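Local coordinates for insecticidal protein (Brevibacillus laterosporus, PDB 7ML9) that is a putative beta-pore-forming toxin of the epsilon-toxin/MTX2 family, active against the western corn rootworm, at residues Glu136-Thr141 with Phe275-Gly280; Thr120-Leu125 with Lys193-Ala198. One frame throughout, in Å; residues are numbered along the deposited sequence.

Contact 1. Residues Glu136-Thr141 with Phe275-Gly280; sequences ESTSNT and FKSNYG
Thr138 and Ser139 meet Ser277 and Lys276 in the long, mostly antiparallel sheet in the middle of this elongated, aerolysin-like toxin. Strands 130-147 and 266-289 are neighbours here, and the axes of the two segments lie 4.7 Å apart. Ser139 and Lys276 form a hydrogen-bonded pair: Ser139 N gives its hydrogen to Lys276 O at 2.9 Å, and Lys276 N returns the bond to Ser139 O. Asn278 N bonds to Ser137 O at 3.0 Å.

The two faces of the sheet differ. On one, Thr138 and Ser277 form a non-hydrogen-bonded pair, and their hydroxyls bridge the strands. Thr138 OG1 and Ser277 OG are hydrogen-bonded at 3.0 Å. Ser277 OG stands anti to the backbone N (chi1 -166°), which brings it to Thr138 OG1. Asn140 and Phe275 touch only at their bases, CB to CB at 4.2 Å, and their ends diverge. Strands 153-160 and 165-172 cover this face. Phe275 meets the ring of Phe158, and Asn140 ND2 bonds to Thr169 OG1 and Glu170 O.

On the other face Lys276 passes its aliphatic chain across the hydroxyl of Ser139. Both CG and CE of Lys276 lie 3.2 Å from Ser139 OG. The side chain of Asn278 leans across the gap, with Asn278 OD1 3.1 Å from Ser137 CB. Its amide nitrogen bonds to Tyr134 OH and Thr135 O, which holds the amide in place.

Side-chain contact between the strands is therefore mostly through hydroxyls, an amide and a lysine chain. The strands are held chiefly by backbone bonds, and the hydroxyl pair between them gives Thr138 and Ser277 a polar partner beneath the covering strands.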
loop_
_atom_site.group_PDB
_atom_site.type_symbol
_atom_site.label_atom_id
_atom_site.label_comp_id
_atom_site.label_asym_id
_atom_site.label_seq_id
_atom_site.Cartn_x
_atom_site.Cartn_y
_atom_site.Cartn_z
ATOM N N GLU A 136 -4.113 13.494 -12.488
ATOM C CA GLU A 136 -3.711 12.215 -11.924
ATOM C C GLU A 136 -3.891 12.253 -10.411
ATOM O O GLU A 136 -3.629 13.270 -9.754
ATOM C CB GLU A 136 -2.253 11.907 -12.266
ATOM C CG GLU A 136 -1.921 11.890 -13.754
ATOM C CD GLU A 136 -0.441 11.764 -13.996
ATOM O OE1 GLU A 136 0.332 11.865 -13.015
ATOM O OE2 GLU A 136 -0.033 11.571 -15.157
ATOM N N SER A 137 -4.352 11.141 -9.862
ATOM C CA SER A 137 -4.622 11.021 -8.441
ATOM C C SER A 137 -4.055 9.701 -7.947
ATOM O O SER A 137 -4.179 8.679 -8.624
ATOM C CB SER A 137 -6.128 11.078 -8.153
ATOM O OG SER A 137 -6.377 11.419 -6.806
ATOM N N THR A 138 -3.417 9.734 -6.780
ATOM C CA THR A 138 -3.018 8.527 -6.063
ATOM C C THR A 138 -3.514 8.654 -4.635
ATOM O O THR A 138 -3.257 9.671 -3.984
ATOM C CB THR A 138 -1.506 8.339 -6.056
ATOM O OG1 THR A 138 -1.024 8.203 -7.396
ATOM C CG2 THR A 138 -1.138 7.090 -5.250
ATOM N N SER A 139 -4.234 7.647 -4.147
ATOM C CA SER A 139 -4.659 7.672 -2.758
ATOM C C SER A 139 -4.382 6.322 -2.101
ATOM O O SER A 139 -4.243 5.287 -2.766
ATOM C CB SER A 139 -6.136 8.071 -2.618
ATOM O OG SER A 139 -7.004 7.134 -3.210
ATOM N N ASN A 140 -4.268 6.349 -0.775
ATOM C CA ASN A 140 -4.072 5.126 -0.015
ATOM C C ASN A 140 -4.891 5.215 1.267
ATOM O O ASN A 140 -5.316 6.296 1.682
ATOM C CB ASN A 140 -2.575 4.874 0.232
ATOM C CG ASN A 140 -1.976 5.768 1.324
ATOM O OD1 ASN A 140 -2.546 5.919 2.400
ATOM N ND2 ASN A 140 -0.797 6.327 1.055
ATOM N N THR A 141 -5.138 4.052 1.872
ATOM C CA THR A 141 -5.809 3.949 3.163
ATOM C C THR A 141 -5.083 2.897 3.986
ATOM O O THR A 141 -4.789 1.813 3.475
ATOM C CB THR A 141 -7.284 3.552 3.014
ATOM O OG1 THR A 141 -8.003 4.583 2.325
ATOM C CG2 THR A 141 -7.916 3.337 4.385
ATOM N N PHE A 275 -4.498 0.956 -2.010
ATOM C CA PHE A 275 -4.148 2.142 -2.790
ATOM C C PHE A 275 -4.917 2.130 -4.101
ATOM O O PHE A 275 -5.416 1.095 -4.549
ATOM C CB PHE A 275 -2.646 2.225 -3.080
ATOM C CG PHE A 275 -2.164 1.168 -4.035
ATOM C CD1 PHE A 275 -1.769 -0.075 -3.563
ATOM C CD2 PHE A 275 -2.119 1.409 -5.406
ATOM C CE1 PHE A 275 -1.332 -1.060 -4.435
ATOM C CE2 PHE A 275 -1.689 0.432 -6.286
ATOM C CZ PHE A 275 -1.288 -0.807 -5.801
ATOM N N LYS A 276 -5.001 3.301 -4.720
ATOM C CA LYS A 276 -5.581 3.386 -6.056
ATOM C C LYS A 276 -4.963 4.578 -6.765
ATOM O O LYS A 276 -4.449 5.503 -6.127
ATOM C CB LYS A 276 -7.102 3.508 -6.008
ATOM C CG LYS A 276 -7.596 4.723 -5.274
ATOM C CD LYS A 276 -9.106 4.803 -5.338
ATOM C CE LYS A 276 -9.636 5.893 -4.417
ATOM N NZ LYS A 276 -10.785 6.629 -5.014
ATOM N N SER A 277 -5.014 4.549 -8.097
ATOM C CA SER A 277 -4.354 5.579 -8.887
ATOM C C SER A 277 -5.023 5.646 -10.254
ATOM O O SER A 277 -5.529 4.639 -10.754
ATOM C CB SER A 277 -2.865 5.279 -9.018
ATOM O OG SER A 277 -2.142 6.389 -9.491
ATOM N N ASN A 278 -5.047 6.845 -10.844
ATOM C CA ASN A 278 -5.604 7.010 -12.185
ATOM C C ASN A 278 -4.711 7.925 -13.017
ATOM O O ASN A 278 -3.973 8.768 -12.492
ATOM C CB ASN A 278 -7.021 7.556 -12.149
ATOM C CG ASN A 278 -7.064 8.997 -11.687
ATOM O OD1 ASN A 278 -7.078 9.259 -10.483
ATOM N ND2 ASN A 278 -7.070 9.939 -12.634
ATOM N N TYR A 279 -4.782 7.744 -14.333
ATOM C CA TYR A 279 -3.788 8.329 -15.220
ATOM C C TYR A 279 -4.284 8.180 -16.654
ATOM O O TYR A 279 -5.128 7.327 -16.950
ATOM C CB TYR A 279 -2.419 7.656 -15.046
ATOM C CG TYR A 279 -2.532 6.153 -14.855
ATOM C CD1 TYR A 279 -2.745 5.306 -15.945
ATOM C CD2 TYR A 279 -2.453 5.579 -13.588
ATOM C CE1 TYR A 279 -2.871 3.929 -15.780
ATOM C CE2 TYR A 279 -2.584 4.205 -13.412
ATOM C CZ TYR A 279 -2.790 3.385 -14.509
ATOM O OH TYR A 279 -2.911 2.020 -14.337
ATOM N N GLY A 280 -3.768 9.032 -17.536
ATOM C CA GLY A 280 -3.930 8.790 -18.955
ATOM C C GLY A 280 -2.970 7.714 -19.429
ATOM O O GLY A 280 -1.878 7.534 -18.887
#

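Contact 2. Residues Thr120-Leu125 with Lys193-Ala198; sequences TMDQEL and KIKVPA
Lys193 bends its chain across the side chain of Glu124 at about a right angle, with Lys193 CE 3.8 Å from Glu124 CB. Lys193 NZ makes a weak hydrogen bond to Glu124 O at 3.5 Å. A water donates to the same oxygen; its link to Lys193 NZ is very short and so doubtful.

Ile194 pairs with Leu125 through two backbone bonds. Ile194 N reaches Leu125 O at 2.8 Å, and Leu125 N reaches Ile194 O.

Lys195 lies on the same face as Glu124. Lys195 and Asp122 cross obliquely, and Lys195 NZ stays 4.5 Å from Asp122 OD2, beyond a salt bridge.

Val196 and Gln123 form the second hydrogen-bonded pair. Gln123 N bonds to Val196 O at 3.0 Å, and Val196 N bonds to Gln123 O. On the face of Val196 and Leu125, Val196 CG2 meets Leu125 CD1 at 3.9 Å.

Pro197 CA lies 3.2 Å from Asp122 OD1. Ala198 N then bonds to that same oxygen at 2.8 Å, on its anti side and 25° out of the carboxylate plane. This side-chain bond ties the two segments together just past the last strand pair. The methyl of Ala198 rests on the backbone of Thr120.

The result is a small two-stranded antiparallel sheet. Its mostly apolar face, that of Leu125, Ile194 and Val196, turns inward: Ile194 and Val196 both touch Leu114 of strand 86-115, Ile194 also meets Ile308 of strand 303-323, and Val196 packs on Tyr202 of strand 201-229.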
loop_
_atom_site.group_PDB
_atom_site.type_symbol
_atom_site.label_atom_id
_atom_site.label_comp_id
_atom_site.label_asym_id
_atom_site.label_seq_id
_atom_site.Cartn_x
_atom_site.Cartn_y
_atom_site.Cartn_z
ATOM N N THR A 120 -4.629 18.088 -56.449
ATOM C CA THR A 120 -4.638 17.114 -57.533
ATOM C C THR A 120 -3.751 15.914 -57.244
ATOM O O THR A 120 -3.793 14.933 -57.991
ATOM C CB THR A 120 -4.195 17.781 -58.840
ATOM O OG1 THR A 120 -2.890 18.340 -58.663
ATOM C CG2 THR A 120 -5.171 18.902 -59.218
ATOM N N MET A 121 -2.953 15.974 -56.181
ATOM C CA MET A 121 -2.064 14.898 -55.776
ATOM C C MET A 121 -2.468 14.396 -54.395
ATOM O O MET A 121 -2.844 15.193 -53.526
ATOM C CB MET A 121 -0.608 15.383 -55.735
ATOM C CG MET A 121 -0.150 16.101 -57.007
ATOM S SD MET A 121 -0.157 14.950 -58.406
ATOM C CE MET A 121 1.243 13.908 -57.977
ATOM N N ASP A 122 -2.408 13.077 -54.201
ATOM C CA ASP A 122 -2.476 12.510 -52.857
ATOM C C ASP A 122 -1.375 13.119 -51.994
ATOM O O ASP A 122 -0.250 13.320 -52.452
ATOM C CB ASP A 122 -2.287 10.995 -52.897
ATOM C CG ASP A 122 -3.402 10.275 -53.615
ATOM O OD1 ASP A 122 -4.402 10.926 -53.997
ATOM O OD2 ASP A 122 -3.270 9.040 -53.789
ATOM N N GLN A 123 -1.692 13.409 -50.733
ATOM C CA GLN A 123 -0.725 14.038 -49.846
ATOM C C GLN A 123 -0.593 13.247 -48.548
ATOM O O GLN A 123 -1.513 12.542 -48.119
ATOM C CB GLN A 123 -1.110 15.512 -49.535
ATOM C CG GLN A 123 -1.271 16.393 -50.788
ATOM C CD GLN A 123 0.058 16.759 -51.420
ATOM O OE1 GLN A 123 1.112 16.448 -50.881
ATOM N NE2 GLN A 123 0.010 17.406 -52.588
ATOM N N GLU A 124 0.573 13.367 -47.932
ATOM C CA GLU A 124 0.777 12.902 -46.564
ATOM C C GLU A 124 0.819 14.159 -45.707
ATOM O O GLU A 124 1.765 14.949 -45.799
ATOM C CB GLU A 124 2.046 12.063 -46.437
ATOM C CG GLU A 124 1.751 10.580 -46.252
ATOM C CD GLU A 124 2.868 9.690 -46.773
ATOM O OE1 GLU A 124 2.572 8.560 -47.228
ATOM O OE2 GLU A 124 4.035 10.138 -46.731
ATOM N N LEU A 125 -0.241 14.365 -44.931
ATOM C CA LEU A 125 -0.481 15.596 -44.187
ATOM C C LEU A 125 -0.293 15.333 -42.696
ATOM O O LEU A 125 -0.807 14.342 -42.168
ATOM C CB LEU A 125 -1.893 16.119 -44.466
ATOM C CG LEU A 125 -2.151 16.469 -45.939
ATOM C CD1 LEU A 125 -3.580 16.998 -46.156
ATOM C CD2 LEU A 125 -1.116 17.469 -46.379
ATOM N N LYS A 193 1.318 11.539 -39.346
ATOM C CA LYS A 193 1.302 11.664 -40.802
ATOM C C LYS A 193 0.136 10.846 -41.354
ATOM O O LYS A 193 0.062 9.634 -41.124
ATOM C CB LYS A 193 2.633 11.192 -41.396
ATOM C CG LYS A 193 2.988 11.848 -42.730
ATOM C CD LYS A 193 4.222 12.757 -42.624
ATOM C CE LYS A 193 4.506 13.528 -43.932
ATOM N NZ LYS A 193 4.599 15.021 -43.783
ATOM N N ILE A 194 -0.778 11.507 -42.069
ATOM C CA ILE A 194 -1.990 10.889 -42.604
ATOM C C ILE A 194 -1.985 11.015 -44.126
ATOM O O ILE A 194 -1.773 12.110 -44.659
ATOM C CB ILE A 194 -3.261 11.541 -42.029
ATOM C CG1 ILE A 194 -3.183 11.613 -40.500
ATOM C CG2 ILE A 194 -4.491 10.785 -42.481
ATOM C CD1 ILE A 194 -3.139 10.271 -39.857
ATOM N N LYS A 195 -2.232 9.903 -44.824
ATOM C CA LYS A 195 -2.396 9.949 -46.276
ATOM C C LYS A 195 -3.810 10.423 -46.602
ATOM O O LYS A 195 -4.790 9.782 -46.213
ATOM C CB LYS A 195 -2.119 8.582 -46.905
ATOM C CG LYS A 195 -2.410 8.524 -48.410
ATOM C CD LYS A 195 -1.557 7.465 -49.127
ATOM C CE LYS A 195 -2.264 6.905 -50.366
ATOM N NZ LYS A 195 -3.689 6.532 -50.086
ATOM N N VAL A 196 -3.917 11.564 -47.279
ATOM C CA VAL A 196 -5.213 12.122 -47.669
ATOM C C VAL A 196 -5.263 12.188 -49.192
ATOM O O VAL A 196 -4.492 12.940 -49.806
ATOM C CB VAL A 196 -5.443 13.508 -47.050
ATOM C CG1 VAL A 196 -6.854 13.995 -47.369
ATOM C CG2 VAL A 196 -5.211 13.467 -45.530
ATOM N N PRO A 197 -6.127 11.408 -49.836
ATOM C CA PRO A 197 -6.140 11.369 -51.306
ATOM C C PRO A 197 -6.625 12.666 -51.941
ATOM O O PRO A 197 -7.411 13.427 -51.360
ATOM C CB PRO A 197 -7.104 10.219 -51.621
ATOM C CG PRO A 197 -7.129 9.374 -50.383
ATOM C CD PRO A 197 -6.946 10.341 -49.235
ATOM N N ALA A 198 -6.173 12.892 -53.179
ATOM C CA ALA A 198 -6.589 14.067 -53.940
ATOM C C ALA A 198 -8.103 14.256 -53.877
ATOM O O ALA A 198 -8.869 13.297 -53.989
ATOM C CB ALA A 198 -6.128 13.933 -55.401
HETATM O O HOH W 1 3.291 16.963 -44.593
#

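How the contacts relate
Contact 1 is partly buried near the middle of the molecule. Contact 2 is a surface contact near one end. The centres of the two contacts are about 42 Å apart, and they do not touch. Both join antiparallel strands far apart in sequence. Contact 1 belongs to the large mixed sheet, whereas contact 2 is a separate pair of short strands. Strand 123-126 is followed directly in the chain by strand 130-147, so one connection leads from contact 2 to contact 1. The chemistry differs too. In contact 1 a hydroxyl bridge lies under covering strands; in contact 2 the outer face carries charged chains, and the inner one is mostly aliphatic.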